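Local coordinates for Alr1585 protein (Nostoc sp., PDB 5C2I) that probably uses its bound haem to reduce hydrogen peroxide while oxidising dyes and other substrates, as a dye-decolorizing (DyP-type) peroxidase, at residues F119-G122 against M123-E127; W140-G143 against F144-E147; G338-A341 against R342-T346; F397-M400 against Q401-A405. The protein carries 1 engineered substitution. All coordinates share one frame; numbering follows the deposited sequence.

Contact 1: F119-G122 against M123-E127; sequences FRMG and MKNEE
Met121, in the last turn of helix 117-121, reaches across the bend in the chain to Asn125 and Glu127. Its CG lies beside the backbone N, and a bend at chi3 (87°) carries the terminal methyl over to the polar side chains beyond. There Met121 CE lies 3.4 Å from Asn125 OD1 and 3.5 Å from Glu127 OE1, so the methyl touches an amide oxygen and a carboxylate oxygen, its chain crossing that of Glu127 at about a right angle. The carbonyl of the same residue packs against the asparagine as well, with Met121 O 3.4 Å from Asn125 CB. An ordered water ties the two together: it donates to Met121 O at 2.8 Å and accepts from Asn125 ND2 at 2.9 Å. Gly122, the first residue past the helix, leaves helical geometry with a positive phi of 88° that suits a residue without a side chain. It opens a type I beta turn closed by a bond from Asn125 N to Gly122 O (3.1 Å). At the far end of the turn Asn125 is the N-cap of helix 126-132; CG stands anti to its own backbone N (chi1 172°), and Asn125 OD1 accepts a weak bond from Glu127 N at 2.8 Å as well as one from Ile128 N. The chain thus passes from one helix to the next within a few residues. Met123, within the turn, packs on Val255 and Arg257 of strand 250-261 and on Met450 and Tyr455 of strand 448-458, setting the corner between the two helices against the C-terminal sheet.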
loop_
_atom_site.group_PDB
_atom_site.type_symbol
_atom_site.label_atom_id
_atom_site.label_comp_id
_atom_site.label_asym_id
_atom_site.label_seq_id
_atom_site.Cartn_x
_atom_site.Cartn_y
_atom_site.Cartn_z
ATOM N N PHE A 119 34.416 -11.894 -27.439
ATOM C CA PHE A 119 34.325 -12.816 -26.276
ATOM C C PHE A 119 35.714 -13.364 -25.932
ATOM O O PHE A 119 36.113 -13.340 -24.770
ATOM C CB PHE A 119 33.333 -13.954 -26.589
ATOM C CG PHE A 119 33.498 -15.155 -25.710
ATOM C CD1 PHE A 119 32.970 -15.164 -24.453
ATOM C CD2 PHE A 119 34.243 -16.244 -26.137
ATOM C CE1 PHE A 119 33.108 -16.291 -23.635
ATOM C CE2 PHE A 119 34.380 -17.373 -25.341
ATOM C CZ PHE A 119 33.834 -17.391 -24.078
ATOM N N ARG A 120 36.467 -13.777 -26.951
ATOM C CA ARG A 120 37.844 -14.281 -26.724
ATOM C C ARG A 120 38.822 -13.225 -26.249
ATOM O O ARG A 120 39.679 -13.477 -25.391
ATOM C CB ARG A 120 38.380 -14.921 -27.955
ATOM C CG ARG A 120 37.664 -16.210 -28.275
ATOM C CD ARG A 120 38.374 -16.892 -29.406
ATOM N NE ARG A 120 37.914 -18.244 -29.502
ATOM C CZ ARG A 120 38.540 -19.205 -30.121
ATOM N NH1 ARG A 120 39.654 -18.971 -30.760
ATOM N NH2 ARG A 120 37.989 -20.384 -30.137
ATOM N N MET A 121 38.672 -12.029 -26.749
ATOM C CA MET A 121 39.562 -10.952 -26.358
ATOM C C MET A 121 39.319 -10.524 -24.903
ATOM O O MET A 121 40.250 -10.165 -24.204
ATOM C CB MET A 121 39.387 -9.778 -27.332
ATOM C CG MET A 121 39.938 -10.112 -28.715
ATOM S SD MET A 121 39.313 -9.012 -29.982
ATOM C CE MET A 121 40.524 -7.654 -29.872
ATOM N N GLY A 122 38.059 -10.497 -24.482
ATOM C CA GLY A 122 37.700 -9.987 -23.162
ATOM C C GLY A 122 37.463 -8.476 -23.186
ATOM O O GLY A 122 38.032 -7.759 -23.998
ATOM N N MET A 123 36.617 -8.000 -22.276
ATOM C CA MET A 123 36.256 -6.559 -22.234
ATOM C C MET A 123 37.394 -5.674 -21.714
ATOM O O MET A 123 37.355 -4.474 -21.876
ATOM C CB MET A 123 34.975 -6.350 -21.403
ATOM C CG MET A 123 34.271 -5.029 -21.692
ATOM S SD MET A 123 32.706 -4.868 -20.860
ATOM C CE MET A 123 31.684 -6.081 -21.744
ATOM N N LYS A 124 38.383 -6.266 -21.050
ATOM C CA LYS A 124 39.575 -5.520 -20.634
ATOM C C LYS A 124 40.588 -5.326 -21.768
ATOM O O LYS A 124 41.512 -4.487 -21.625
ATOM C CB LYS A 124 40.288 -6.233 -19.507
ATOM C CG LYS A 124 39.541 -6.258 -18.195
ATOM C CD LYS A 124 40.407 -6.976 -17.151
ATOM C CE LYS A 124 39.754 -7.000 -15.802
ATOM N NZ LYS A 124 38.685 -8.025 -15.703
ATOM N N ASN A 125 40.421 -6.044 -22.887
ATOM C CA ASN A 125 41.359 -5.959 -24.006
ATOM C C ASN A 125 41.451 -4.515 -24.520
ATOM O O ASN A 125 40.424 -3.838 -24.681
ATOM C CB ASN A 125 40.944 -6.917 -25.114
ATOM C CG ASN A 125 41.761 -6.757 -26.388
ATOM O OD1 ASN A 125 41.569 -5.811 -27.157
ATOM N ND2 ASN A 125 42.639 -7.723 -26.650
ATOM N N GLU A 126 42.681 -4.038 -24.762
ATOM C CA GLU A 126 42.895 -2.633 -25.104
ATOM C C GLU A 126 42.234 -2.234 -26.438
ATOM O O GLU A 126 41.699 -1.131 -26.561
ATOM C CB GLU A 126 44.424 -2.326 -25.114
ATOM C CG GLU A 126 44.822 -0.937 -25.580
ATOM C CD GLU A 126 44.241 0.174 -24.718
ATOM O OE1 GLU A 126 43.763 -0.101 -23.584
ATOM O OE2 GLU A 126 44.189 1.324 -25.202
ATOM N N GLU A 127 42.237 -3.136 -27.410
ATOM C CA GLU A 127 41.618 -2.850 -28.705
ATOM C C GLU A 127 40.102 -2.749 -28.549
ATOM O O GLU A 127 39.468 -1.851 -29.084
ATOM C CB GLU A 127 41.898 -3.956 -29.748
ATOM C CG GLU A 127 43.328 -4.043 -30.234
ATOM C CD GLU A 127 43.531 -5.200 -31.233
ATOM O OE1 GLU A 127 42.578 -5.652 -31.935
ATOM O OE2 GLU A 127 44.651 -5.693 -31.274
HETATM O O HOH W 1 42.916 -10.105 -24.970
#

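Contact 2: W140-G143 against F144-E147; sequences WELG and FQSE
From Glu141 to Gln145 the backbone makes one short, weakly bonded helical turn, closed by bonds between residues three apart: Phe144 N to Glu141 O at 3.0 Å and Gln145 N to Leu142 O at 2.9 Å. A long, weak bond also runs from Gln145 N to Glu141 O. The side chain of Gln145 folds back over the start of the turn. Extended beyond CG (chi2 -169°), it brings Gln145 NE2 to 2.8 Å from Trp140 O; the oxygen lies in the amide plane, whereas the donor stands above the plane of the tryptophan carbonyl. Trp140 also meets Phe144, through the six-membered edge of the indole: Trp140 CE3 lies 3.4 Å from Phe144 O and 3.6 Å from Phe144 CB, and the two side chains cross nearly at right angles. The edge of the Phe144 ring approaches Glu141 CB, and the ring also meets Phe47 edge-to-face. Glu141 OE1 forms a salt bridge with Lys258 and a hydrogen bond with NE2 of Gln171 of the second subunit, and OE1 of that glutamine accepts from Gly143 N. This single-turn helix leads into strand 150-156 of the N-terminal alpha+beta domain, one of the two ferredoxin-like halves characteristic of DyP-type peroxidases.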
loop_
_atom_site.group_PDB
_atom_site.type_symbol
_atom_site.label_atom_id
_atom_site.label_comp_id
_atom_site.label_asym_id
_atom_site.label_seq_id
_atom_site.Cartn_x
_atom_site.Cartn_y
_atom_site.Cartn_z
ATOM N N TRP A 140 37.745 1.177 -13.328
ATOM C CA TRP A 140 36.670 0.264 -13.014
ATOM C C TRP A 140 36.574 0.004 -11.523
ATOM O O TRP A 140 37.556 0.139 -10.811
ATOM C CB TRP A 140 36.887 -1.080 -13.685
ATOM C CG TRP A 140 36.699 -1.127 -15.177
ATOM C CD1 TRP A 140 36.582 -0.091 -16.045
ATOM C CD2 TRP A 140 36.647 -2.325 -15.970
ATOM N NE1 TRP A 140 36.405 -0.589 -17.344
ATOM C CE2 TRP A 140 36.506 -1.953 -17.307
ATOM C CE3 TRP A 140 36.751 -3.686 -15.659
ATOM C CZ2 TRP A 140 36.359 -2.896 -18.339
ATOM C CZ3 TRP A 140 36.627 -4.628 -16.706
ATOM C CH2 TRP A 140 36.438 -4.215 -18.012
ATOM N N GLU A 141 35.375 -0.335 -11.066
ATOM C CA GLU A 141 35.217 -0.839 -9.714
ATOM C C GLU A 141 36.110 -2.060 -9.501
ATOM O O GLU A 141 36.322 -2.877 -10.418
ATOM C CB GLU A 141 33.759 -1.136 -9.410
ATOM C CG GLU A 141 33.007 0.175 -9.184
ATOM C CD GLU A 141 31.532 0.015 -8.901
ATOM O OE1 GLU A 141 31.059 -1.106 -8.706
ATOM O OE2 GLU A 141 30.834 1.066 -8.876
ATOM N N LEU A 142 36.686 -2.140 -8.292
ATOM C CA LEU A 142 37.686 -3.171 -7.955
ATOM C C LEU A 142 37.270 -4.591 -8.328
ATOM O O LEU A 142 38.056 -5.326 -8.906
ATOM C CB LEU A 142 38.021 -3.126 -6.456
ATOM C CG LEU A 142 38.823 -1.917 -5.971
ATOM C CD1 LEU A 142 38.785 -1.838 -4.445
ATOM C CD2 LEU A 142 40.272 -2.005 -6.466
ATOM N N GLY A 143 36.027 -4.956 -8.042
ATOM C CA GLY A 143 35.527 -6.299 -8.360
ATOM C C GLY A 143 35.751 -6.706 -9.828
ATOM O O GLY A 143 36.139 -7.844 -10.130
ATOM N N PHE A 144 35.568 -5.756 -10.742
ATOM C CA PHE A 144 35.688 -6.041 -12.147
ATOM C C PHE A 144 37.119 -6.031 -12.651
ATOM O O PHE A 144 37.357 -6.439 -13.772
ATOM C CB PHE A 144 34.825 -5.060 -12.955
ATOM C CG PHE A 144 33.336 -5.223 -12.716
ATOM C CD1 PHE A 144 32.653 -6.306 -13.241
ATOM C CD2 PHE A 144 32.644 -4.326 -11.929
ATOM C CE1 PHE A 144 31.307 -6.460 -13.021
ATOM C CE2 PHE A 144 31.293 -4.482 -11.697
ATOM C CZ PHE A 144 30.624 -5.558 -12.237
ATOM N N GLN A 145 38.067 -5.545 -11.839
ATOM C CA GLN A 145 39.458 -5.553 -12.247
ATOM C C GLN A 145 40.101 -6.917 -12.143
ATOM O O GLN A 145 41.150 -7.144 -12.722
ATOM C CB GLN A 145 40.262 -4.519 -11.461
ATOM C CG GLN A 145 39.787 -3.096 -11.783
ATOM C CD GLN A 145 40.687 -2.020 -11.246
ATOM O OE1 GLN A 145 41.887 -2.197 -11.185
ATOM N NE2 GLN A 145 40.111 -0.906 -10.825
ATOM N N SER A 146 39.507 -7.814 -11.371
ATOM C CA SER A 146 40.007 -9.190 -11.263
ATOM C C SER A 146 39.790 -9.931 -12.567
ATOM O O SER A 146 38.958 -9.544 -13.368
ATOM C CB SER A 146 39.246 -9.940 -10.174
ATOM O OG SER A 146 39.584 -9.407 -8.893
ATOM N N GLU A 147 40.540 -11.013 -12.767
ATOM C CA GLU A 147 40.272 -11.923 -13.855
ATOM C C GLU A 147 38.990 -12.701 -13.467
ATOM O O GLU A 147 38.940 -13.348 -12.440
ATOM C CB GLU A 147 41.442 -12.884 -14.079
ATOM C CG GLU A 147 41.167 -13.882 -15.187
ATOM C CD GLU A 147 42.349 -14.786 -15.496
ATOM O OE1 GLU A 147 43.425 -14.242 -15.822
ATOM O OE2 GLU A 147 42.185 -16.035 -15.463
#

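Contact 3: G338-A341 against R342-T346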
loop_
_atom_site.group_PDB
_atom_site.type_symbol
_atom_site.label_atom_id
_atom_site.label_comp_id
_atom_site.label_asym_id
_atom_site.label_seq_id
_atom_site.Cartn_x
_atom_site.Cartn_y
_atom_site.Cartn_z
ATOM N N GLY A 338 15.290 1.438 -40.279
ATOM C CA GLY A 338 15.375 1.708 -41.709
ATOM C C GLY A 338 16.231 2.872 -42.159
ATOM O O GLY A 338 16.492 3.007 -43.376
ATOM N N ASP A 339 16.652 3.751 -41.240
ATOM C CA ASP A 339 17.463 4.937 -41.679
ATOM C C ASP A 339 18.688 4.506 -42.477
ATOM O O ASP A 339 19.067 5.197 -43.425
ATOM C CB ASP A 339 17.969 5.804 -40.502
ATOM C CG ASP A 339 16.912 6.688 -39.902
ATOM O OD1 ASP A 339 15.870 6.982 -40.549
ATOM O OD2 ASP A 339 17.121 7.101 -38.729
ATOM N N THR A 340 19.336 3.400 -42.102
ATOM C CA THR A 340 20.588 3.007 -42.799
ATOM C C THR A 340 20.311 2.430 -44.188
ATOM O O THR A 340 21.122 2.581 -45.115
ATOM C CB THR A 340 21.471 2.012 -42.021
ATOM O OG1 THR A 340 20.874 0.701 -42.027
ATOM C CG2 THR A 340 21.735 2.478 -40.596
ATOM N N ALA A 341 19.125 1.850 -44.342
ATOM C CA ALA A 341 18.694 1.296 -45.609
ATOM C C ALA A 341 18.298 2.372 -46.607
ATOM O O ALA A 341 18.444 2.183 -47.802
ATOM C CB ALA A 341 17.554 0.301 -45.378
ATOM N N ARG A 342 17.786 3.500 -46.137
ATOM C CA ARG A 342 17.559 4.653 -47.001
ATOM C C ARG A 342 18.771 5.476 -47.316
ATOM O O ARG A 342 18.972 5.923 -48.448
ATOM C CB ARG A 342 16.691 5.674 -46.313
ATOM C CG ARG A 342 15.244 5.351 -46.292
ATOM C CD ARG A 342 14.516 6.534 -45.679
ATOM N NE ARG A 342 14.591 6.486 -44.216
ATOM C CZ ARG A 342 13.845 5.691 -43.444
ATOM N NH1 ARG A 342 12.945 4.877 -43.990
ATOM N NH2 ARG A 342 13.982 5.708 -42.126
ATOM N N LEU A 343 19.503 5.798 -46.262
ATOM C CA LEU A 343 20.418 6.932 -46.311
ATOM C C LEU A 343 21.771 6.462 -46.745
ATOM O O LEU A 343 22.472 7.200 -47.423
ATOM C CB LEU A 343 20.491 7.651 -44.941
ATOM C CG LEU A 343 19.209 8.390 -44.518
ATOM C CD1 LEU A 343 19.331 8.879 -43.087
ATOM C CD2 LEU A 343 18.908 9.565 -45.490
ATOM N N LEU A 344 22.132 5.236 -46.374
ATOM C CA LEU A 344 23.469 4.731 -46.623
ATOM C C LEU A 344 23.517 3.659 -47.704
ATOM O O LEU A 344 24.546 2.980 -47.821
ATOM C CB LEU A 344 24.092 4.170 -45.334
ATOM C CG LEU A 344 24.099 5.047 -44.085
ATOM C CD1 LEU A 344 24.563 4.206 -42.904
ATOM C CD2 LEU A 344 25.006 6.258 -44.299
ATOM N N THR A 345 22.417 3.485 -48.454
ATOM C CA THR A 345 22.345 2.495 -49.521
ATOM C C THR A 345 22.287 3.237 -50.811
ATOM O O THR A 345 21.386 4.056 -51.025
ATOM C CB THR A 345 21.077 1.628 -49.453
ATOM O OG1 THR A 345 21.001 1.004 -48.177
ATOM C CG2 THR A 345 21.093 0.549 -50.538
ATOM N N THR A 346 23.253 2.959 -51.669
ATOM C CA THR A 346 23.297 3.594 -52.976
ATOM C C THR A 346 23.039 2.593 -54.119
ATOM O O THR A 346 22.786 3.010 -55.233
ATOM C CB THR A 346 24.628 4.353 -53.175
ATOM O OG1 THR A 346 25.723 3.422 -53.117
ATOM C CG2 THR A 346 24.787 5.452 -52.087
#
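Arg342 folds its guanidinium over the carbonyl of Gly338, with Gly338 O lying 3.8 Å above the plane, over the guanidinium centre. The stretch is a short alpha-helix, 339-343, in the C-terminal part of the DyP fold, with Gly338 at its N-cap. A sharp bend at chi3 (-81°) brings the arginine back toward the start of the helix, where Arg342 NH2 donates to Asp339 OD1 at 2.8 Å in a salt bridge. The oxygen lies in the guanidinium plane, at its edge, but is met on its anti side; the carboxylate and guanidinium planes stand 76° apart. The other ends of this pair have partners too, Asp339 OD2 pairing with Arg332 and Arg342 NH1 with Asp317. A buried carboxylate between two arginines would be expected to stay ionised. Along the backbone, Arg342 N binds Gly338 O at 3.1 Å and Leu343 N binds Asp339 O at 2.9 Å, while Leu344 N still reaches Thr340 O although Leu344 has already left helical angles. On that flank the CD1 methyl of Leu344 packs 3.9 Å from Thr340 CB. Both Thr340 OG1 and Gly338 N bind the carboxylate of Glu357, joining this helix to helix 350-358, where Ala341 also packs on Phe350, Ala353 and Phe354. Past the last turn a hydroxyl takes up the carbonyl of Ala341: Thr345 OG1 lies beside its own backbone N and donates to Ala341 O at 2.8 Å, from above the carbonyl plane (41° out of it).

Contact 4: F397-M400 against Q401-A405. With HEM (protoporphyrin IX containing Fe), chain E.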
loop_
_atom_site.group_PDB
_atom_site.type_symbol
_atom_site.label_atom_id
_atom_site.label_comp_id
_atom_site.label_asym_id
_atom_site.label_seq_id
_atom_site.Cartn_x
_atom_site.Cartn_y
_atom_site.Cartn_z
ATOM N N PHE A 397 26.125 -5.968 -30.030
ATOM C CA PHE A 397 26.462 -4.927 -29.061
ATOM C C PHE A 397 27.645 -4.026 -29.496
ATOM O O PHE A 397 27.548 -2.798 -29.393
ATOM C CB PHE A 397 26.734 -5.450 -27.655
ATOM C CG PHE A 397 27.294 -4.408 -26.763
ATOM C CD1 PHE A 397 26.457 -3.482 -26.153
ATOM C CD2 PHE A 397 28.661 -4.276 -26.586
ATOM C CE1 PHE A 397 27.007 -2.435 -25.393
ATOM C CE2 PHE A 397 29.187 -3.261 -25.828
ATOM C CZ PHE A 397 28.354 -2.337 -25.227
ATOM N N ASN A 398 28.795 -4.614 -29.838
ATOM C CA ASN A 398 29.961 -3.777 -30.131
ATOM C C ASN A 398 29.698 -2.841 -31.307
ATOM O O ASN A 398 30.177 -1.690 -31.322
ATOM C CB ASN A 398 31.223 -4.600 -30.407
ATOM C CG ASN A 398 31.935 -5.056 -29.143
ATOM O OD1 ASN A 398 31.376 -5.055 -28.051
ATOM N ND2 ASN A 398 33.175 -5.472 -29.304
ATOM N N PHE A 399 29.001 -3.367 -32.309
ATOM C CA PHE A 399 28.610 -2.604 -33.500
ATOM C C PHE A 399 27.704 -1.433 -33.124
ATOM O O PHE A 399 27.952 -0.311 -33.526
ATOM C CB PHE A 399 27.928 -3.534 -34.494
ATOM C CG PHE A 399 27.810 -2.981 -35.878
ATOM C CD1 PHE A 399 26.776 -2.100 -36.207
ATOM C CD2 PHE A 399 28.690 -3.387 -36.883
ATOM C CE1 PHE A 399 26.662 -1.598 -37.499
ATOM C CE2 PHE A 399 28.553 -2.910 -38.177
ATOM C CZ PHE A 399 27.562 -1.975 -38.481
ATOM N N MET A 400 26.695 -1.709 -32.295
ATOM C CA MET A 400 25.732 -0.728 -31.902
ATOM C C MET A 400 26.423 0.427 -31.147
ATOM O O MET A 400 26.179 1.607 -31.450
ATOM C CB MET A 400 24.649 -1.374 -31.073
ATOM C CG MET A 400 23.484 -0.506 -30.721
ATOM S SD MET A 400 22.205 -1.446 -29.866
ATOM C CE MET A 400 21.520 -2.346 -31.244
ATOM N N GLN A 401 27.278 0.085 -30.181
ATOM C CA GLN A 401 27.994 1.116 -29.408
ATOM C C GLN A 401 28.989 1.873 -30.293
ATOM O O GLN A 401 29.006 3.123 -30.303
ATOM C CB GLN A 401 28.721 0.492 -28.226
ATOM C CG GLN A 401 29.406 1.497 -27.302
ATOM C CD GLN A 401 28.450 2.184 -26.356
ATOM O OE1 GLN A 401 27.665 1.537 -25.646
ATOM N NE2 GLN A 401 28.486 3.496 -26.347
ATOM N N SER A 402 29.840 1.132 -30.993
ATOM C CA SER A 402 30.990 1.732 -31.643
ATOM C C SER A 402 30.691 2.389 -32.987
ATOM O O SER A 402 31.335 3.380 -33.341
ATOM C CB SER A 402 32.143 0.713 -31.761
ATOM O OG SER A 402 31.887 -0.252 -32.774
ATOM N N ARG A 403 29.737 1.840 -33.733
ATOM C CA ARG A 403 29.444 2.324 -35.084
ATOM C C ARG A 403 28.215 3.204 -35.143
ATOM O O ARG A 403 28.052 4.001 -36.079
ATOM C CB ARG A 403 29.284 1.132 -36.045
ATOM C CG ARG A 403 30.475 0.155 -36.035
ATOM C CD ARG A 403 31.571 0.567 -36.985
ATOM N NE ARG A 403 31.129 0.634 -38.394
ATOM C CZ ARG A 403 31.318 -0.311 -39.327
ATOM N NH1 ARG A 403 31.949 -1.448 -39.038
ATOM N NH2 ARG A 403 30.857 -0.114 -40.570
ATOM N N TRP A 404 27.299 3.034 -34.207
ATOM C CA TRP A 404 26.033 3.796 -34.197
ATOM C C TRP A 404 25.999 4.865 -33.098
ATOM O O TRP A 404 25.941 6.063 -33.402
ATOM C CB TRP A 404 24.825 2.859 -34.092
ATOM C CG TRP A 404 24.594 2.048 -35.355
ATOM C CD1 TRP A 404 25.262 2.164 -36.563
ATOM C CD2 TRP A 404 23.557 1.070 -35.567
ATOM N NE1 TRP A 404 24.733 1.277 -37.467
ATOM C CE2 TRP A 404 23.677 0.615 -36.881
ATOM C CE3 TRP A 404 22.550 0.547 -34.762
ATOM C CZ2 TRP A 404 22.796 -0.356 -37.430
ATOM C CZ3 TRP A 404 21.700 -0.439 -35.284
ATOM C CH2 TRP A 404 21.831 -0.877 -36.600
ATOM N N ALA A 405 26.078 4.446 -31.847
ATOM C CA ALA A 405 25.985 5.380 -30.733
ATOM C C ALA A 405 27.127 6.404 -30.669
ATOM O O ALA A 405 26.879 7.611 -30.577
ATOM C CB ALA A 405 25.823 4.641 -29.415
HETATM C CHA HEM E . 16.154 1.578 -25.697
HETATM C CHB HEM E . 17.745 3.737 -21.689
HETATM C CHC HEM E . 22.134 1.836 -22.433
HETATM C CHD HEM E . 20.566 -0.090 -26.557
HETATM C C1A HEM E . 16.209 2.352 -24.549
HETATM C C2A HEM E . 15.126 3.116 -24.023
HETATM C C3A HEM E . 15.576 3.719 -22.901
HETATM C C4A HEM E . 16.916 3.309 -22.722
HETATM C CMA HEM E . 14.812 4.609 -21.960
HETATM C CAA HEM E . 13.708 3.248 -24.596
HETATM C CBA HEM E . 12.667 2.211 -24.167
HETATM C CGA HEM E . 13.129 0.847 -24.601
HETATM O O1A HEM E . 12.925 0.411 -25.772
HETATM O O2A HEM E . 13.728 0.149 -23.781
HETATM C C1B HEM E . 19.077 3.352 -21.540
HETATM C C2B HEM E . 19.906 3.735 -20.428
HETATM C C3B HEM E . 21.097 3.183 -20.605
HETATM C C4B HEM E . 21.021 2.492 -21.895
HETATM C CMB HEM E . 19.458 4.570 -19.281
HETATM C CAB HEM E . 22.315 3.174 -19.757
HETATM C CBB HEM E . 22.303 3.359 -18.424
HETATM C C1C HEM E . 22.117 1.172 -23.670
HETATM C C2C HEM E . 23.210 0.641 -24.322
HETATM C C3C HEM E . 22.761 0.116 -25.507
HETATM C C4C HEM E . 21.377 0.318 -25.543
HETATM C CMC HEM E . 24.628 0.570 -23.835
HETATM C CAC HEM E . 23.509 -0.518 -26.591
HETATM C CBC HEM E . 24.748 -0.305 -26.961
HETATM C C1D HEM E . 19.191 0.139 -26.550
HETATM C C2D HEM E . 18.338 -0.384 -27.610
HETATM C C3D HEM E . 17.125 0.111 -27.407
HETATM C C4D HEM E . 17.250 0.906 -26.166
HETATM C CMD HEM E . 18.728 -1.297 -28.762
HETATM C CAD HEM E . 15.898 -0.183 -28.222
HETATM C CBD HEM E . 15.741 0.736 -29.440
HETATM C CGD HEM E . 14.522 0.341 -30.208
HETATM O O1D HEM E . 13.695 1.226 -30.413
HETATM O O2D HEM E . 14.333 -0.846 -30.646
HETATM N NA HEM E . 17.322 2.539 -23.785
HETATM N NB HEM E . 19.801 2.697 -22.391
HETATM N NC HEM E . 21.009 1.064 -24.458
HETATM N ND HEM E . 18.524 0.970 -25.746
HETATM FE FE HEM E . 19.153 1.832 -24.139
HETATM O O HOH W 2 18.846 -0.094 -22.850
#
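Phe399 turns the edge of its ring onto the face of Trp404, a T-shaped pair with planes at 85° in which Phe399 CE1 comes 3.5 Å from Trp404 NE1. The indole is buried at this end of the helix, stacked with Phe410 and meeting His360. The backbone of the same helix is tightly bonded too. Asn398 O accepts twice, from Ser402 N at 2.9 Å and from Ser402 OG at 2.7 Å, the two donors arriving from opposite faces of the carbonyl plane; the hydroxyl can do this because it sits between the backbone N and the carbonyl carbon (chi1 74°). Further on the helix widens into a pi-type turn, where Met400 O receives a nearly straight bond from Ala405 N at 2.9 Å and a weak one from Trp404 N. This is helix 397-405, which follows strand 383-390 in the C-terminal half of the DyP fold and borders the haem pocket. Its inner side is close-packed against the porphyrin rim: Phe397 CE1 lies 3.5 Å from the vinyl carbon CBC, and Met400 SD lies 3.6 Å from CAC of the same vinyl. Gln401 runs alongside Phe397, its CB over one ring face and its OE1 near the haem methyl CMC, while NE2 is bound by Asn406 and the carbonyl of Ile421. The outer side is looser. Exposed Arg403 drapes over one face of Phe399, CG 4.0 Å above the ring centroid in a CH-pi contact, and its bent chain leaves Arg403 NH1 3.8 Å from Phe399 CE2, with guanidinium and ring planes tilted by 38°.

The four contacts follow one another in series along the chain, the first two in the N-terminal half of the DyP fold and the last two in the C-terminal half. Contacts 1 and 2, with centres about 14 Å apart, touch directly: Lys124 NZ lies 2.8 Å from Ser146 O, a probable hydrogen bond, and Met123 and Trp140 share Met450 of strand 448-458. Helix 126-132, begun in contact 1, packs through Ile128 and Leu132 on the haem-lining helix of contact 4; the centres of contacts 1 and 4 are about 15 Å apart. Those of contacts 3 and 4 are about 17 Å apart, linked through Phe410. Contact 4 thus meets a helix of the N-terminal half beside the haem, while contact 2 also meets the second subunit.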